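Local coordinates for protein putative citrate lyase (PDB 3QQW) that probably acts as a magnesium-dependent TIM-barrel lyase of the HpcH/HpaI aldolase and citrate lyase family, perhaps cleaving (S)-citramalyl-CoA, at residues I103-A108 / D135-A140; A85-H90 / G110-I115; G62-H67 / H94-Q99. All coordinates share one frame; numbering follows the deposited sequence.

Interaction 1: I103-A108 / D135-A140; sequences IIVNGA and DVAKRA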
loop_
_atom_site.group_PDB
_atom_site.type_symbol
_atom_site.label_atom_id
_atom_site.label_comp_id
_atom_site.label_asym_id
_atom_site.label_seq_id
_atom_site.Cartn_x
_atom_site.Cartn_y
_atom_site.Cartn_z
ATOM N N ILE C 103 1.956 16.911 -35.176
ATOM C CA ILE C 103 1.453 18.268 -35.402
ATOM C C ILE C 103 1.911 19.249 -34.315
ATOM O O ILE C 103 2.400 20.326 -34.649
ATOM C CB ILE C 103 -0.104 18.278 -35.554
ATOM C CG1 ILE C 103 -0.549 17.483 -36.817
ATOM C CG2 ILE C 103 -0.632 19.705 -35.598
ATOM C CD1 ILE C 103 -2.045 17.151 -36.825
ATOM N N ILE C 104 1.734 18.883 -33.033
ATOM C CA ILE C 104 2.059 19.781 -31.930
ATOM C C ILE C 104 3.584 19.964 -31.767
ATOM O O ILE C 104 4.030 21.096 -31.675
ATOM C CB ILE C 104 1.348 19.373 -30.615
ATOM C CG1 ILE C 104 -0.185 19.462 -30.817
ATOM C CG2 ILE C 104 1.790 20.275 -29.435
ATOM C CD1 ILE C 104 -1.026 18.691 -29.805
ATOM N N VAL C 105 4.372 18.903 -31.784
ATOM C CA VAL C 105 5.810 19.058 -31.594
ATOM C C VAL C 105 6.422 19.837 -32.764
ATOM O O VAL C 105 7.131 20.818 -32.510
ATOM C CB VAL C 105 6.547 17.720 -31.312
ATOM C CG1 VAL C 105 8.063 17.935 -31.281
ATOM C CG2 VAL C 105 6.076 17.102 -29.986
ATOM N N ASN C 106 6.081 19.477 -34.017
ATOM C CA ASN C 106 6.630 20.175 -35.174
ATOM C C ASN C 106 6.103 21.599 -35.305
ATOM O O ASN C 106 6.802 22.461 -35.864
ATOM C CB ASN C 106 6.388 19.395 -36.459
ATOM C CG ASN C 106 7.170 18.108 -36.512
ATOM O OD1 ASN C 106 8.388 18.090 -36.348
ATOM N ND2 ASN C 106 6.485 16.997 -36.743
ATOM N N GLY C 107 4.936 21.845 -34.714
ATOM C CA GLY C 107 4.272 23.127 -34.826
ATOM C C GLY C 107 4.486 24.135 -33.728
ATOM O O GLY C 107 4.338 25.332 -33.978
ATOM N N ALA C 108 4.818 23.688 -32.510
ATOM C CA ALA C 108 4.903 24.575 -31.346
ATOM C C ALA C 108 6.002 25.643 -31.393
ATOM O O ALA C 108 6.126 26.398 -30.426
ATOM C CB ALA C 108 5.067 23.749 -30.088
ATOM N N ASP C 135 11.601 11.016 -30.555
ATOM C CA ASP C 135 11.961 10.929 -31.969
ATOM C C ASP C 135 11.511 12.172 -32.729
ATOM O O ASP C 135 12.298 12.771 -33.473
ATOM C CB ASP C 135 11.349 9.675 -32.614
ATOM C CG ASP C 135 11.918 8.351 -32.170
ATOM O OD1 ASP C 135 13.044 8.345 -31.619
ATOM O OD2 ASP C 135 11.248 7.314 -32.398
ATOM N N VAL C 136 10.258 12.577 -32.512
ATOM C CA VAL C 136 9.653 13.755 -33.158
ATOM C C VAL C 136 10.369 15.045 -32.658
ATOM O O VAL C 136 10.705 15.911 -33.482
ATOM C CB VAL C 136 8.103 13.800 -32.978
ATOM C CG1 VAL C 136 7.526 15.003 -33.702
ATOM C CG2 VAL C 136 7.448 12.514 -33.506
ATOM N N ALA C 137 10.647 15.135 -31.318
ATOM C CA ALA C 137 11.333 16.298 -30.731
ATOM C C ALA C 137 12.713 16.530 -31.362
ATOM O O ALA C 137 12.976 17.629 -31.843
ATOM C CB ALA C 137 11.456 16.145 -29.228
ATOM N N LYS C 138 13.548 15.477 -31.440
ATOM C CA LYS C 138 14.878 15.529 -32.047
ATOM C C LYS C 138 14.780 15.905 -33.548
ATOM O O LYS C 138 15.514 16.803 -33.972
ATOM C CB LYS C 138 15.632 14.204 -31.831
ATOM N N ARG C 139 13.850 15.287 -34.334
ATOM C CA ARG C 139 13.677 15.612 -35.767
ATOM C C ARG C 139 13.200 17.066 -35.979
ATOM O O ARG C 139 13.452 17.652 -37.028
ATOM C CB ARG C 139 12.684 14.669 -36.445
ATOM C CG ARG C 139 13.182 13.263 -36.717
ATOM C CD ARG C 139 12.092 12.447 -37.382
ATOM N NE ARG C 139 12.090 11.067 -36.900
ATOM C CZ ARG C 139 11.030 10.440 -36.395
ATOM N NH1 ARG C 139 9.858 11.061 -36.311
ATOM N NH2 ARG C 139 11.127 9.182 -35.990
ATOM N N ALA C 140 12.523 17.645 -34.982
ATOM C CA ALA C 140 12.046 19.034 -35.020
ATOM C C ALA C 140 13.146 20.031 -34.607
ATOM O O ALA C 140 12.920 21.242 -34.592
ATOM C CB ALA C 140 10.843 19.190 -34.107
HETATM O O HOH W 1 9.918 16.165 -36.385
#

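Interaction 2: A85-H90 / G110-I115; sequences AGARIH and GRLAYI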
loop_
_atom_site.group_PDB
_atom_site.type_symbol
_atom_site.label_atom_id
_atom_site.label_comp_id
_atom_site.label_asym_id
_atom_site.label_seq_id
_atom_site.Cartn_x
_atom_site.Cartn_y
_atom_site.Cartn_z
ATOM N N ALA C 85 2.596 26.688 -21.726
ATOM C CA ALA C 85 1.466 26.076 -22.387
ATOM C C ALA C 85 1.881 24.711 -22.955
ATOM O O ALA C 85 2.777 24.626 -23.798
ATOM C CB ALA C 85 0.966 26.998 -23.490
ATOM N N GLY C 86 1.290 23.655 -22.401
ATOM C CA GLY C 86 1.502 22.275 -22.825
ATOM C C GLY C 86 0.264 21.765 -23.535
ATOM O O GLY C 86 -0.704 22.512 -23.719
ATOM N N ALA C 87 0.264 20.496 -23.929
ATOM C CA ALA C 87 -0.887 19.925 -24.616
ATOM C C ALA C 87 -1.193 18.527 -24.144
ATOM O O ALA C 87 -0.282 17.744 -23.915
ATOM C CB ALA C 87 -0.653 19.912 -26.120
ATOM N N ARG C 88 -2.471 18.195 -24.030
ATOM C CA ARG C 88 -2.870 16.829 -23.722
ATOM C C ARG C 88 -3.254 16.207 -25.039
ATOM O O ARG C 88 -4.196 16.658 -25.673
ATOM C CB ARG C 88 -4.006 16.716 -22.669
ATOM C CG ARG C 88 -4.507 15.271 -22.600
ATOM C CD ARG C 88 -5.342 14.853 -21.423
ATOM N NE ARG C 88 -6.548 15.653 -21.248
ATOM C CZ ARG C 88 -7.381 15.535 -20.212
ATOM N NH1 ARG C 88 -7.180 14.596 -19.287
ATOM N NH2 ARG C 88 -8.443 16.333 -20.110
ATOM N N ILE C 89 -2.517 15.182 -25.455
ATOM C CA ILE C 89 -2.771 14.430 -26.671
ATOM C C ILE C 89 -3.775 13.329 -26.331
ATOM O O ILE C 89 -4.117 13.165 -25.179
ATOM C CB ILE C 89 -1.404 13.881 -27.214
ATOM C CG1 ILE C 89 -0.773 12.826 -26.226
ATOM C CG2 ILE C 89 -0.436 15.072 -27.497
ATOM C CD1 ILE C 89 0.395 12.008 -26.755
ATOM N N HIS C 90 -4.219 12.567 -27.309
ATOM C CA HIS C 90 -5.118 11.437 -27.133
ATOM C C HIS C 90 -4.374 10.242 -26.476
ATOM O O HIS C 90 -3.144 10.198 -26.483
ATOM C CB HIS C 90 -5.720 11.037 -28.502
ATOM C CG HIS C 90 -6.728 12.034 -29.010
ATOM N ND1 HIS C 90 -6.345 13.135 -29.782
ATOM C CD2 HIS C 90 -8.063 12.098 -28.804
ATOM C CE1 HIS C 90 -7.458 13.795 -30.042
ATOM N NE2 HIS C 90 -8.518 13.200 -29.482
ATOM N N GLY C 110 9.055 25.421 -30.860
ATOM C CA GLY C 110 9.958 25.179 -29.735
ATOM C C GLY C 110 9.478 25.720 -28.393
ATOM O O GLY C 110 10.234 25.747 -27.420
ATOM N N ARG C 111 8.221 26.161 -28.331
ATOM C CA ARG C 111 7.656 26.751 -27.121
ATOM C C ARG C 111 6.867 25.736 -26.278
ATOM O O ARG C 111 6.515 26.062 -25.150
ATOM C CB ARG C 111 6.788 27.972 -27.467
ATOM C CG ARG C 111 7.603 29.117 -28.130
ATOM C CD ARG C 111 6.814 30.409 -28.331
ATOM N NE ARG C 111 6.446 31.175 -27.135
ATOM C CZ ARG C 111 7.143 31.277 -25.998
ATOM N NH1 ARG C 111 8.275 30.596 -25.833
ATOM N NH2 ARG C 111 6.706 32.049 -25.013
ATOM N N LEU C 112 6.656 24.498 -26.780
ATOM C CA LEU C 112 5.903 23.449 -26.083
ATOM C C LEU C 112 6.505 23.150 -24.716
ATOM O O LEU C 112 7.675 22.782 -24.630
ATOM C CB LEU C 112 5.834 22.190 -26.944
ATOM C CG LEU C 112 4.934 21.028 -26.456
ATOM C CD1 LEU C 112 3.462 21.433 -26.338
ATOM C CD2 LEU C 112 5.078 19.862 -27.377
ATOM N N ALA C 113 5.720 23.375 -23.641
ATOM C CA ALA C 113 6.191 23.212 -22.271
ATOM C C ALA C 113 6.230 21.733 -21.854
ATOM O O ALA C 113 7.140 21.329 -21.122
ATOM C CB ALA C 113 5.306 24.000 -21.316
ATOM N N TYR C 114 5.235 20.942 -22.297
ATOM C CA TYR C 114 5.079 19.529 -21.963
ATOM C C TYR C 114 3.980 18.882 -22.786
ATOM O O TYR C 114 3.148 19.575 -23.388
ATOM C CB TYR C 114 4.754 19.330 -20.453
ATOM C CG TYR C 114 3.564 20.121 -19.986
ATOM C CD1 TYR C 114 2.272 19.602 -20.082
ATOM C CD2 TYR C 114 3.720 21.392 -19.440
ATOM C CE1 TYR C 114 1.161 20.346 -19.680
ATOM C CE2 TYR C 114 2.617 22.149 -19.047
ATOM C CZ TYR C 114 1.342 21.621 -19.170
ATOM O OH TYR C 114 0.261 22.358 -18.747
ATOM N N ILE C 115 3.941 17.542 -22.744
ATOM C CA ILE C 115 2.878 16.753 -23.346
ATOM C C ILE C 115 2.270 15.927 -22.222
ATOM O O ILE C 115 2.987 15.265 -21.466
ATOM C CB ILE C 115 3.349 15.891 -24.549
ATOM C CG1 ILE C 115 3.566 16.784 -25.772
ATOM C CG2 ILE C 115 2.358 14.758 -24.867
ATOM C CD1 ILE C 115 4.398 16.166 -26.786
HETATM O O HOH W 2 4.232 26.814 -24.285
#

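Interaction 3: G62-H67 / H94-Q99; sequences GQEREH and HPAWRQ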
loop_
_atom_site.group_PDB
_atom_site.type_symbol
_atom_site.label_atom_id
_atom_site.label_comp_id
_atom_site.label_asym_id
_atom_site.label_seq_id
_atom_site.Cartn_x
_atom_site.Cartn_y
_atom_site.Cartn_z
ATOM N N GLY C 62 -14.131 13.959 -35.754
ATOM C CA GLY C 62 -13.107 13.752 -36.775
ATOM C C GLY C 62 -12.329 15.012 -37.086
ATOM O O GLY C 62 -11.870 15.198 -38.215
ATOM N N GLN C 63 -12.189 15.885 -36.079
ATOM C CA GLN C 63 -11.506 17.169 -36.156
ATOM C C GLN C 63 -10.133 17.129 -35.462
ATOM O O GLN C 63 -9.570 18.189 -35.185
ATOM C CB GLN C 63 -12.395 18.231 -35.485
ATOM C CG GLN C 63 -13.298 19.048 -36.399
ATOM C CD GLN C 63 -14.042 18.268 -37.440
ATOM O OE1 GLN C 63 -15.058 17.623 -37.161
ATOM N NE2 GLN C 63 -13.563 18.335 -38.677
ATOM N N GLU C 64 -9.589 15.922 -35.192
ATOM C CA GLU C 64 -8.337 15.726 -34.447
ATOM C C GLU C 64 -7.166 16.471 -35.051
ATOM O O GLU C 64 -6.445 17.114 -34.296
ATOM C CB GLU C 64 -7.978 14.231 -34.279
ATOM C CG GLU C 64 -8.933 13.468 -33.377
ATOM C CD GLU C 64 -10.123 12.843 -34.079
ATOM O OE1 GLU C 64 -10.202 12.930 -35.326
ATOM O OE2 GLU C 64 -10.959 12.229 -33.379
ATOM N N ARG C 65 -6.966 16.396 -36.381
ATOM C CA ARG C 65 -5.886 17.116 -37.070
ATOM C C ARG C 65 -6.094 18.636 -36.934
ATOM O O ARG C 65 -5.185 19.333 -36.489
ATOM C CB ARG C 65 -5.799 16.708 -38.550
ATOM C CG ARG C 65 -5.026 17.720 -39.413
ATOM C CD ARG C 65 -4.580 17.205 -40.773
ATOM N NE ARG C 65 -3.565 16.151 -40.661
ATOM C CZ ARG C 65 -2.258 16.360 -40.498
ATOM N NH1 ARG C 65 -1.778 17.605 -40.431
ATOM N NH2 ARG C 65 -1.422 15.330 -40.390
ATOM N N GLU C 66 -7.299 19.128 -37.276
ATOM C CA GLU C 66 -7.682 20.528 -37.217
ATOM C C GLU C 66 -7.466 21.127 -35.801
ATOM O O GLU C 66 -6.944 22.244 -35.677
ATOM C CB GLU C 66 -9.150 20.655 -37.644
ATOM C CG GLU C 66 -9.680 22.077 -37.743
ATOM C CD GLU C 66 -11.182 22.213 -37.932
ATOM O OE1 GLU C 66 -11.833 21.231 -38.360
ATOM O OE2 GLU C 66 -11.701 23.321 -37.659
ATOM N N HIS C 67 -7.854 20.381 -34.755
ATOM C CA HIS C 67 -7.729 20.795 -33.366
ATOM C C HIS C 67 -6.284 20.835 -32.928
ATOM O O HIS C 67 -5.894 21.804 -32.259
ATOM C CB HIS C 67 -8.528 19.882 -32.455
ATOM C CG HIS C 67 -8.776 20.498 -31.121
ATOM N ND1 HIS C 67 -7.864 20.364 -30.072
ATOM C CD2 HIS C 67 -9.829 21.230 -30.695
ATOM C CE1 HIS C 67 -8.387 21.033 -29.063
ATOM N NE2 HIS C 67 -9.581 21.545 -29.382
ATOM N N HIS C 94 -5.751 5.388 -28.818
ATOM C CA HIS C 94 -6.443 6.235 -29.755
ATOM C C HIS C 94 -5.666 6.314 -31.066
ATOM O O HIS C 94 -4.434 6.390 -31.020
ATOM C CB HIS C 94 -6.661 7.625 -29.157
ATOM C CG HIS C 94 -7.682 8.425 -29.904
ATOM N ND1 HIS C 94 -7.333 9.200 -30.998
ATOM C CD2 HIS C 94 -9.017 8.522 -29.712
ATOM C CE1 HIS C 94 -8.461 9.726 -31.447
ATOM N NE2 HIS C 94 -9.502 9.343 -30.710
ATOM N N PRO C 95 -6.363 6.303 -32.244
ATOM C CA PRO C 95 -5.639 6.359 -33.535
ATOM C C PRO C 95 -4.987 7.712 -33.876
ATOM O O PRO C 95 -4.203 7.773 -34.825
ATOM C CB PRO C 95 -6.730 6.028 -34.564
ATOM C CG PRO C 95 -8.014 6.367 -33.919
ATOM C CD PRO C 95 -7.825 6.133 -32.452
ATOM N N ALA C 96 -5.273 8.783 -33.114
ATOM C CA ALA C 96 -4.738 10.108 -33.419
ATOM C C ALA C 96 -3.559 10.541 -32.520
ATOM O O ALA C 96 -3.017 11.616 -32.764
ATOM C CB ALA C 96 -5.858 11.144 -33.332
ATOM N N TRP C 97 -3.135 9.729 -31.543
ATOM C CA TRP C 97 -2.101 10.189 -30.603
ATOM C C TRP C 97 -0.764 10.547 -31.280
ATOM O O TRP C 97 -0.198 11.577 -30.934
ATOM C CB TRP C 97 -1.891 9.226 -29.392
ATOM C CG TRP C 97 -1.052 7.999 -29.621
ATOM C CD1 TRP C 97 -1.505 6.722 -29.779
ATOM C CD2 TRP C 97 0.385 7.904 -29.535
ATOM N NE1 TRP C 97 -0.449 5.849 -29.847
ATOM C CE2 TRP C 97 0.724 6.544 -29.712
ATOM C CE3 TRP C 97 1.423 8.849 -29.368
ATOM C CZ2 TRP C 97 2.059 6.094 -29.735
ATOM C CZ3 TRP C 97 2.745 8.403 -29.420
ATOM C CH2 TRP C 97 3.051 7.043 -29.598
ATOM N N ARG C 98 -0.286 9.740 -32.243
ATOM C CA ARG C 98 0.976 10.002 -32.957
ATOM C C ARG C 98 0.862 11.261 -33.806
ATOM O O ARG C 98 1.775 12.087 -33.804
ATOM C CB ARG C 98 1.360 8.806 -33.845
ATOM C CG ARG C 98 1.902 7.647 -33.053
ATOM C CD ARG C 98 2.271 6.516 -33.975
ATOM N NE ARG C 98 3.265 5.654 -33.352
ATOM C CZ ARG C 98 2.984 4.516 -32.727
ATOM N NH1 ARG C 98 1.727 4.086 -32.653
ATOM N NH2 ARG C 98 3.955 3.797 -32.175
ATOM N N GLN C 99 -0.289 11.423 -34.488
ATOM C CA GLN C 99 -0.621 12.592 -35.301
ATOM C C GLN C 99 -0.633 13.854 -34.425
ATOM O O GLN C 99 -0.088 14.869 -34.845
ATOM C CB GLN C 99 -1.963 12.385 -36.009
ATOM C CG GLN C 99 -2.351 13.521 -36.950
ATOM C CD GLN C 99 -3.672 13.248 -37.605
ATOM O OE1 GLN C 99 -4.732 13.584 -37.064
ATOM N NE2 GLN C 99 -3.634 12.611 -38.769
HETATM O O HOH W 3 -5.416 13.681 -41.160
#

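Interaction 1: I103-A108 / D135-A140
V105 is the bump and the backbone of A137 the surface it lands on in this pairing of two neighbouring outer helices of a TIM barrel. Helices 97-107 and 123-139 follow successive strands and run the same way, their C-terminal segments crossing at -24° with axes 9.1 Å apart. CG1 of V105, turned away from its own backbone N (chi1 174°), reaches across and settles on the neighbouring helix 3.7 Å from A137 CA, with the methyl of A140 beside it, CG1 to CB 4.2 Å. The answering bump comes from V136, whose CG1 touches both V105 and N106: it lies 3.7 Å from V105 CB and 3.8 Å from N106 ND2. V136 also packs on V101 and D102 of helix 97-107, one turn earlier. At the outer margin the N106 side chain crosses V136 at about a right angle. Its amide oxygen meets the A140 methyl, OD1 to CB 3.5 Å. No direct hydrogen bond joins the two segments. A water near N106 OD1 is modelled too close to that oxygen for the link to be more than doubtful, but it donates soundly to the backbone oxygen of V136, 3.0 Å from V136 O.

Interaction 2: A85-H90 / G110-I115
A87 and I115 pair in parallel as neighbouring strands of the closed eight-stranded barrel, their CA atoms 5.1 Å apart. Two backbone hydrogen bonds carry the polar part of the contact. A87 N donates to Y114 O at 3.1 Å, and further back A113 N donates to A85 O at 3.2 Å, almost straight at the hydrogen (168°) although the donor stands well above the carbonyl plane. That same A85 oxygen also accepts a hydrogen bond from a water, which donates to R111 O as well, where the incoming chain is still a loop. Beside these, the CA-H of I115 points to A87 O in a weaker contact of 3.4 Å.

The aromatic contribution comes from Y114. With CG held between the backbone N and the carbonyl carbon (chi1 54°), its ring is brought flat against the strand, and G86 CA lies over the ring centre, 3.7 Å from the centroid, a CH-pi contact. The absence of a side chain at G86 permits this closeness. The phenol oxygen is hydrogen-bonded to T52, and the ring stacks with H149.

Apolar side chains complete the seam: I89 CG2 meets I115 CG2 at 3.8 Å, and L112 CD1 rests over G86 and A87.

Strand 85-88 is flanked on its other edge by strand 49-54, with G86 and R88 bonded to its backbone. Outside the barrel, I89, L112 and I115 pack against helix 97-107, while A85, A87 and L112 reach helix 64-76.

Interaction 3: G62-H67 / H94-Q99
E64 lays its aliphatic part against the methyl of A96, with both CB and CG of the glutamate 3.9 Å from A96 CB. Beyond that contact the chain bends at chi2 (90°), which carries the carboxylate toward H94. OE2 comes near the plane of the imidazole, at its edge, 4.0 Å from H94 CE1, with the carboxylate and ring planes 48° apart. At this separation there is no hydrogen bond.

The orientation of that imidazole is fixed from within its own segment. H94 ND1 acts as an acceptor, taking a bond from A96 N at 3.0 Å, a capping bond in the type I turn from H94 to W97 that leads into helix 97-107, and P95 CD lies over one face of the ring. H90, from the loop after strand 85-88, stacks with H94 and also touches E64 and A96.

One turn along, Q99 extends across R65 at about a right angle. Its amide oxygen OE1 approaches R65 CB at 3.6 Å, whereas NE2 sits 3.9 Å from R65 NH2, obliquely to a guanidinium whose plane is turned 62° from the amide. A water links the two side chains, accepting from R65 NE at 3.1 Å and more weakly from Q99 NE2. The guanidinium is anchored by a salt bridge from NH1 to E69.

Adjacent helix beginnings that meet through side chains at the surface are typical of the outer helix layer of a TIM barrel, where successive helices start near the C-terminal ends of the strands.

Along the chain, interaction 3 closes before interaction 1 opens, while the segments of interaction 2 alternate with those of both. Interactions 1 and 3 share helix 97-107, which meets helix 64-76 at its start and helix 123-139 at its end. Their contact centres lie about 15 Å apart, and they touch where I103 CD1 packs 3.6 Å from R65 NH1. Interaction 2 supplies the strand layer underneath: I104 CG2 packs on L112 CD1 at 3.7 Å, while V105 places CG2 3.7 Å from I115 CD1. H90 joins interactions 2 and 3, its CE1 3.7 Å from E64 CG. Interaction 2 contains R88, a predicted substrate-binding residue; the H94 side chain lies about 10 Å from that of R88, whereas interaction 1 is remote.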